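Local coordinates for protein tRNA (cytosine(72)-C(5))-methyltransferase (Pyrococcus horikoshii, PDB 5ZVE) that methylates the C5 position of cytosine 72 in several tRNAs, using S-adenosyl-L-methionine as methyl donor, at residues E3-P6 with K7-E11; L43-R47 with E48-G52; A105-A109 with P110-K114. All coordinates share one frame; numbering follows the deposited sequence.

In the fold
The three contacts follow one another along the chain, and each is a local turn where a helix or strand begins. Interactions 1 and 2 both fall in the N-terminal ferredoxin-like region, yet their centres are about 43 Å apart on opposite sides of the chain's centre: interaction 1 opens helix 7-17, and interaction 2 leads from strand 35-40 into helix 47-56. Interaction 3 belongs to the PUA domain, where 105-114 joins the two outermost strands of its mixed sheet; its centre is about 29 Å from that of interaction 1 and about 34 Å from that of interaction 2. All belong to parts accompanying the catalytic domain; the PUA domain, an RNA-binding fold, probably contacts the tRNA.

Interaction 1: E3-P6 with K7-E11; sequences EAFP and KELRE
R10 reaches back from the first turn of helix 7-17 to the loop that precedes it, and its NH2 donates to the backbone O of F5 at 2.6 Å. The donor lies nearly on the line of the F5 carbonyl (C=O...N 175°), but the N-H...O angle is bent to 138°. A bend at chi3 (-56°) curls the arginine chain round this oxygen, which meets the edge of the guanidinium, somewhat off its plane. On the way, R10 CG comes within 3.6 Å of F5 CB. One face of the guanidinium is covered by K7 CA, and NH2 has a second, weak bond to the O of L2. The F5 ring turns from the arginine toward M26 and L29 of helix 19-29, meeting L9 CD2 only loosely at its edge; F5 and L9 also touch E287 of the methyltransferase part, and E8 OE1 bonds T290 OG1. P6, at the N-cap position, lies side by side with L9, with P6 CG 4.0 Å from L9 CB, and its O receives the first-turn bond from R10 N at 3.1 Å. K7 NZ forms a salt bridge to E11 OE2 at 3.3 Å, reached through bends at chi2 and chi4. With its backbone N and its guanidinium each bonded to a successive carbonyl, R10 ties helix 7-17 to the segment before it, and its positive charge would probably polarise the F5 peptide.

Interaction 2: L43-R47 with E48-G52; sequences LKISR and EKLIG
I45 lays its side chain against the first turn of helix 47-56: CG1 packs 3.6 Å from K49 CB, and the terminal CD1 rests over the backbone of L50, 3.5 Å from L50 N and close to its CA, with L50 CB at 3.9 Å. With CG1 anti to its own N (chi1 -165°) and chi2 also extended, the isoleucine reaches along the turn and crosses L50 at about a right angle. Next to it S46 occupies the N-cap position. Its OG, held between the backbone N and carbonyl carbon (chi1 75°), takes a weak bond from K49 N at 3.4 Å and also touches K49 CG. The backbone O of S46 accepts from L50 N at 3.1 Å, and R47 O accepts from I51 N at 3.0 Å. R47 and E48 run side by side, E48 OE2 lying 3.4 Å from R47 CD, but their charged ends find partners elsewhere. R47 NH2 donates to the carbonyls of S64 and G70, while E48 OE1 forms a salt bridge with R63. Farther out, V40 of strand 35-40 touches I45, R47 and L50, and Y178 also packs on I45 and L50, so the start of the helix is seated against the antiparallel sheet. I45 on L50 is a hydrophobic staple beside a weakly bonded serine N-cap, introducing the helix that follows strand 35-40 in the ferredoxin-like region.

Interaction 3: A105-A109 with P110-K114; sequences AMLYA and PGVLK
Y108 O takes the shortest polar bond of this turn, from G111 N at 2.8 Å. The donor stands well above the carbonyl plane, and the N-H...O angle is only 138°. One residue on, A109 O accepts from V112 N at 2.9 Å in a straighter bond of 160°, again with the N-H above the carbonyl plane. These two successive bonds, each spanning three residues, define a short 3-10 turn between strands 107-108 and 112-115. P110 stiffens its middle, and its ring CD meets Y108 CB at 4.2 Å. L107 packs against the end of the turn. With CG anti to the backbone N (chi1 179°), the leucine is directed at the turn, CD1 to 3.8 Å from G111 O and CD2 to 3.9 Å from V112 CG2, and the leucine and valine cross at about a right angle. L107 also packs on V91, V101 and V156 in the PUA core, while backbone bonds join it to strand 154-161 and L113 to V92 of strand 90-93. A classic beta bulge at L113 and K114, opposite V92, follows the turn. Two backbone carbonyls are thus engaged within the turn itself, flanked by the L107 and V112 side chains, so the 3-10 corner that leads from one edge strand of the sheet to the other rests on main-chain bonds and apolar packing.

Interaction 1: E3-P6 with K7-E11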
# COMPACT_ATOMS: atom_id res chain seq x y z
N GLU A 3 12.42 -16.68 8.49
CA GLU A 3 11.62 -16.93 9.69
C GLU A 3 10.34 -16.09 9.73
O GLU A 3 9.37 -16.47 10.39
CB GLU A 3 12.46 -16.66 10.94
CG GLU A 3 12.61 -15.18 11.31
CD GLU A 3 13.92 -14.59 10.86
OE1 GLU A 3 14.49 -15.09 9.86
OE2 GLU A 3 14.40 -13.63 11.51
N ALA A 4 10.35 -14.95 9.04
CA ALA A 4 9.19 -14.07 9.01
C ALA A 4 8.01 -14.68 8.28
O ALA A 4 6.88 -14.19 8.38
CB ALA A 4 9.56 -12.76 8.37
N PHE A 5 8.27 -15.75 7.53
CA PHE A 5 7.25 -16.38 6.70
C PHE A 5 7.02 -17.82 7.14
O PHE A 5 7.97 -18.59 7.27
CB PHE A 5 7.67 -16.35 5.23
CG PHE A 5 8.02 -14.97 4.73
CD1 PHE A 5 9.31 -14.48 4.89
CD2 PHE A 5 7.08 -14.17 4.12
CE1 PHE A 5 9.64 -13.21 4.44
CE2 PHE A 5 7.40 -12.91 3.67
CZ PHE A 5 8.68 -12.43 3.83
N PRO A 6 5.75 -18.19 7.38
CA PRO A 6 5.42 -19.56 7.77
C PRO A 6 5.90 -20.55 6.71
O PRO A 6 5.99 -20.18 5.54
CB PRO A 6 3.89 -19.55 7.88
CG PRO A 6 3.45 -18.36 7.11
CD PRO A 6 4.55 -17.35 7.22
N LYS A 7 6.21 -21.77 7.12
CA LYS A 7 6.89 -22.73 6.25
C LYS A 7 6.10 -23.08 4.99
O LYS A 7 6.67 -23.14 3.90
CB LYS A 7 7.19 -24.02 7.03
CG LYS A 7 7.97 -25.05 6.23
CD LYS A 7 9.45 -24.76 6.30
CE LYS A 7 10.24 -25.49 5.23
NZ LYS A 7 10.17 -26.97 5.39
N GLU A 8 4.79 -23.30 5.13
CA GLU A 8 3.99 -23.70 3.98
C GLU A 8 3.90 -22.59 2.93
O GLU A 8 3.86 -22.87 1.74
CB GLU A 8 2.58 -24.14 4.40
CG GLU A 8 1.78 -23.12 5.17
CD GLU A 8 0.31 -23.47 5.21
OE1 GLU A 8 -0.48 -22.73 5.84
OE2 GLU A 8 -0.07 -24.49 4.60
N LEU A 9 3.88 -21.34 3.38
CA LEU A 9 3.92 -20.21 2.45
C LEU A 9 5.27 -20.15 1.74
O LEU A 9 5.34 -19.84 0.55
CB LEU A 9 3.63 -18.90 3.18
CG LEU A 9 3.66 -17.65 2.28
CD1 LEU A 9 2.56 -17.72 1.24
CD2 LEU A 9 3.53 -16.38 3.11
N ARG A 10 6.34 -20.41 2.49
CA ARG A 10 7.68 -20.43 1.91
C ARG A 10 7.77 -21.47 0.80
O ARG A 10 8.30 -21.20 -0.27
CB ARG A 10 8.74 -20.69 2.98
CG ARG A 10 8.76 -19.63 4.06
CD ARG A 10 10.14 -19.47 4.68
NE ARG A 10 10.68 -20.71 5.22
CZ ARG A 10 10.56 -21.09 6.49
NH1 ARG A 10 11.10 -22.22 6.91
NH2 ARG A 10 9.89 -20.33 7.36
N GLU A 11 7.24 -22.66 1.08
CA GLU A 11 7.17 -23.72 0.07
C GLU A 11 6.31 -23.29 -1.11
O GLU A 11 6.61 -23.60 -2.25
CB GLU A 11 6.60 -25.02 0.68
CG GLU A 11 7.43 -25.60 1.82
CD GLU A 11 8.82 -26.02 1.39
OE1 GLU A 11 9.03 -26.24 0.17
OE2 GLU A 11 9.71 -26.13 2.25

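Interaction 2: L43-R47 with E48-G52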
# COMPACT_ATOMS: atom_id res chain seq x y z
N LEU A 43 -4.64 18.67 -8.61
CA LEU A 43 -5.83 19.49 -8.40
C LEU A 43 -5.46 20.78 -7.69
O LEU A 43 -6.14 21.80 -7.83
CB LEU A 43 -6.88 18.74 -7.58
CG LEU A 43 -7.64 17.58 -8.24
CD1 LEU A 43 -8.68 17.04 -7.29
CD2 LEU A 43 -8.29 18.04 -9.54
N LYS A 44 -4.37 20.74 -6.92
CA LYS A 44 -3.97 21.88 -6.09
C LYS A 44 -2.61 22.47 -6.44
O LYS A 44 -2.35 23.64 -6.15
CB LYS A 44 -3.97 21.47 -4.62
CG LYS A 44 -5.33 21.10 -4.09
CD LYS A 44 -5.36 21.28 -2.59
CE LYS A 44 -6.75 21.61 -2.11
NZ LYS A 44 -6.70 22.33 -0.81
N ILE A 45 -1.73 21.68 -7.03
CA ILE A 45 -0.37 22.12 -7.25
C ILE A 45 0.26 21.32 -8.38
O ILE A 45 -0.18 20.21 -8.68
CB ILE A 45 0.47 21.96 -5.94
CG1 ILE A 45 1.79 22.75 -6.02
CG2 ILE A 45 0.72 20.48 -5.62
CD1 ILE A 45 2.54 22.80 -4.70
N SER A 46 1.27 21.89 -9.03
CA SER A 46 2.01 21.19 -10.06
C SER A 46 3.16 20.44 -9.41
O SER A 46 3.52 20.70 -8.27
CB SER A 46 2.54 22.15 -11.12
OG SER A 46 3.66 22.87 -10.62
N ARG A 47 3.75 19.50 -10.15
CA ARG A 47 4.86 18.70 -9.64
C ARG A 47 6.07 19.57 -9.23
O ARG A 47 6.61 19.42 -8.13
CB ARG A 47 5.28 17.68 -10.69
CG ARG A 47 6.26 16.63 -10.21
CD ARG A 47 7.00 16.06 -11.40
NE ARG A 47 7.02 14.60 -11.43
CZ ARG A 47 7.43 13.90 -12.48
NH1 ARG A 47 7.84 14.52 -13.58
NH2 ARG A 47 7.42 12.57 -12.44
N GLU A 48 6.49 20.47 -10.11
CA GLU A 48 7.71 21.23 -9.84
C GLU A 48 7.53 22.18 -8.67
O GLU A 48 8.43 22.35 -7.86
CB GLU A 48 8.15 21.99 -11.09
CG GLU A 48 8.44 21.08 -12.27
CD GLU A 48 9.37 19.94 -11.91
OE1 GLU A 48 10.47 20.20 -11.40
OE2 GLU A 48 8.99 18.76 -12.12
N LYS A 49 6.35 22.79 -8.58
CA LYS A 49 6.02 23.66 -7.45
C LYS A 49 6.11 22.91 -6.13
O LYS A 49 6.67 23.42 -5.16
CB LYS A 49 4.63 24.26 -7.63
CG LYS A 49 4.56 25.31 -8.74
CD LYS A 49 4.96 26.68 -8.25
CE LYS A 49 3.80 27.38 -7.56
NZ LYS A 49 4.03 28.84 -7.35
N LEU A 50 5.53 21.70 -6.08
CA LEU A 50 5.57 20.88 -4.87
C LEU A 50 7.00 20.54 -4.47
O LEU A 50 7.36 20.61 -3.30
CB LEU A 50 4.76 19.60 -5.07
CG LEU A 50 4.81 18.62 -3.89
CD1 LEU A 50 4.43 19.31 -2.59
CD2 LEU A 50 3.92 17.40 -4.14
N ILE A 51 7.81 20.16 -5.46
CA ILE A 51 9.22 19.89 -5.25
C ILE A 51 9.90 21.06 -4.55
O ILE A 51 10.62 20.87 -3.57
CB ILE A 51 9.94 19.60 -6.58
CG1 ILE A 51 9.67 18.16 -7.02
CG2 ILE A 51 11.44 19.87 -6.48
CD1 ILE A 51 10.25 17.84 -8.36
N GLY A 52 9.65 22.27 -5.05
CA GLY A 52 10.15 23.48 -4.42
C GLY A 52 9.78 23.53 -2.94
O GLY A 52 10.60 23.90 -2.10

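Interaction 3: A105-A109 with P110-K114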
# COMPACT_ATOMS: atom_id res chain seq x y z
N ALA A 105 10.15 6.26 12.51
CA ALA A 105 9.29 6.95 13.47
C ALA A 105 9.92 6.96 14.86
O ALA A 105 10.71 6.08 15.20
CB ALA A 105 7.92 6.29 13.54
N MET A 106 9.58 7.98 15.64
CA MET A 106 9.88 7.97 17.07
C MET A 106 9.01 6.93 17.76
O MET A 106 8.00 6.51 17.21
CB MET A 106 9.63 9.35 17.68
CG MET A 106 10.31 10.50 16.95
SD MET A 106 12.10 10.41 17.12
CE MET A 106 12.56 9.71 15.54
N LEU A 107 9.39 6.54 18.97
CA LEU A 107 8.55 5.65 19.75
C LEU A 107 7.81 6.43 20.83
O LEU A 107 8.43 7.08 21.67
CB LEU A 107 9.38 4.53 20.38
CG LEU A 107 8.57 3.54 21.23
CD1 LEU A 107 7.49 2.86 20.40
CD2 LEU A 107 9.49 2.50 21.87
N TYR A 108 6.48 6.37 20.78
CA TYR A 108 5.67 7.06 21.77
C TYR A 108 5.17 6.08 22.83
O TYR A 108 5.15 4.87 22.60
CB TYR A 108 4.51 7.78 21.08
CG TYR A 108 4.99 8.78 20.06
CD1 TYR A 108 5.42 10.05 20.45
CD2 TYR A 108 5.06 8.46 18.71
CE1 TYR A 108 5.88 10.97 19.53
CE2 TYR A 108 5.52 9.37 17.78
CZ TYR A 108 5.93 10.63 18.20
OH TYR A 108 6.39 11.55 17.28
N ALA A 109 4.77 6.62 23.97
CA ALA A 109 4.45 5.81 25.15
C ALA A 109 3.38 4.74 24.91
O ALA A 109 3.58 3.59 25.30
CB ALA A 109 4.03 6.71 26.31
N PRO A 110 2.24 5.09 24.26
CA PRO A 110 1.29 4.01 23.98
C PRO A 110 1.85 2.90 23.09
O PRO A 110 1.28 1.82 23.02
CB PRO A 110 0.13 4.73 23.27
CG PRO A 110 0.66 6.04 22.86
CD PRO A 110 1.70 6.40 23.87
N GLY A 111 2.96 3.18 22.40
CA GLY A 111 3.58 2.18 21.55
C GLY A 111 4.48 1.24 22.32
O GLY A 111 5.01 0.28 21.76
N VAL A 112 4.63 1.50 23.61
CA VAL A 112 5.53 0.71 24.45
C VAL A 112 4.79 -0.44 25.14
O VAL A 112 3.81 -0.22 25.86
CB VAL A 112 6.21 1.58 25.53
CG1 VAL A 112 7.02 0.71 26.49
CG2 VAL A 112 7.09 2.63 24.88
N LEU A 113 5.27 -1.66 24.92
CA LEU A 113 4.66 -2.85 25.51
C LEU A 113 5.23 -3.12 26.90
O LEU A 113 4.50 -3.30 27.87
CB LEU A 113 4.88 -4.05 24.59
CG LEU A 113 4.31 -5.42 25.00
CD1 LEU A 113 2.79 -5.38 25.01
CD2 LEU A 113 4.82 -6.50 24.06
N LYS A 114 6.56 -3.13 26.99
CA LYS A 114 7.27 -3.32 28.25
C LYS A 114 8.73 -2.94 28.04
O LYS A 114 9.16 -2.73 26.90
CB LYS A 114 7.13 -4.77 28.73
CG LYS A 114 7.63 -5.80 27.73
CD LYS A 114 7.27 -7.21 28.15
CE LYS A 114 7.81 -8.23 27.17
NZ LYS A 114 7.37 -9.62 27.48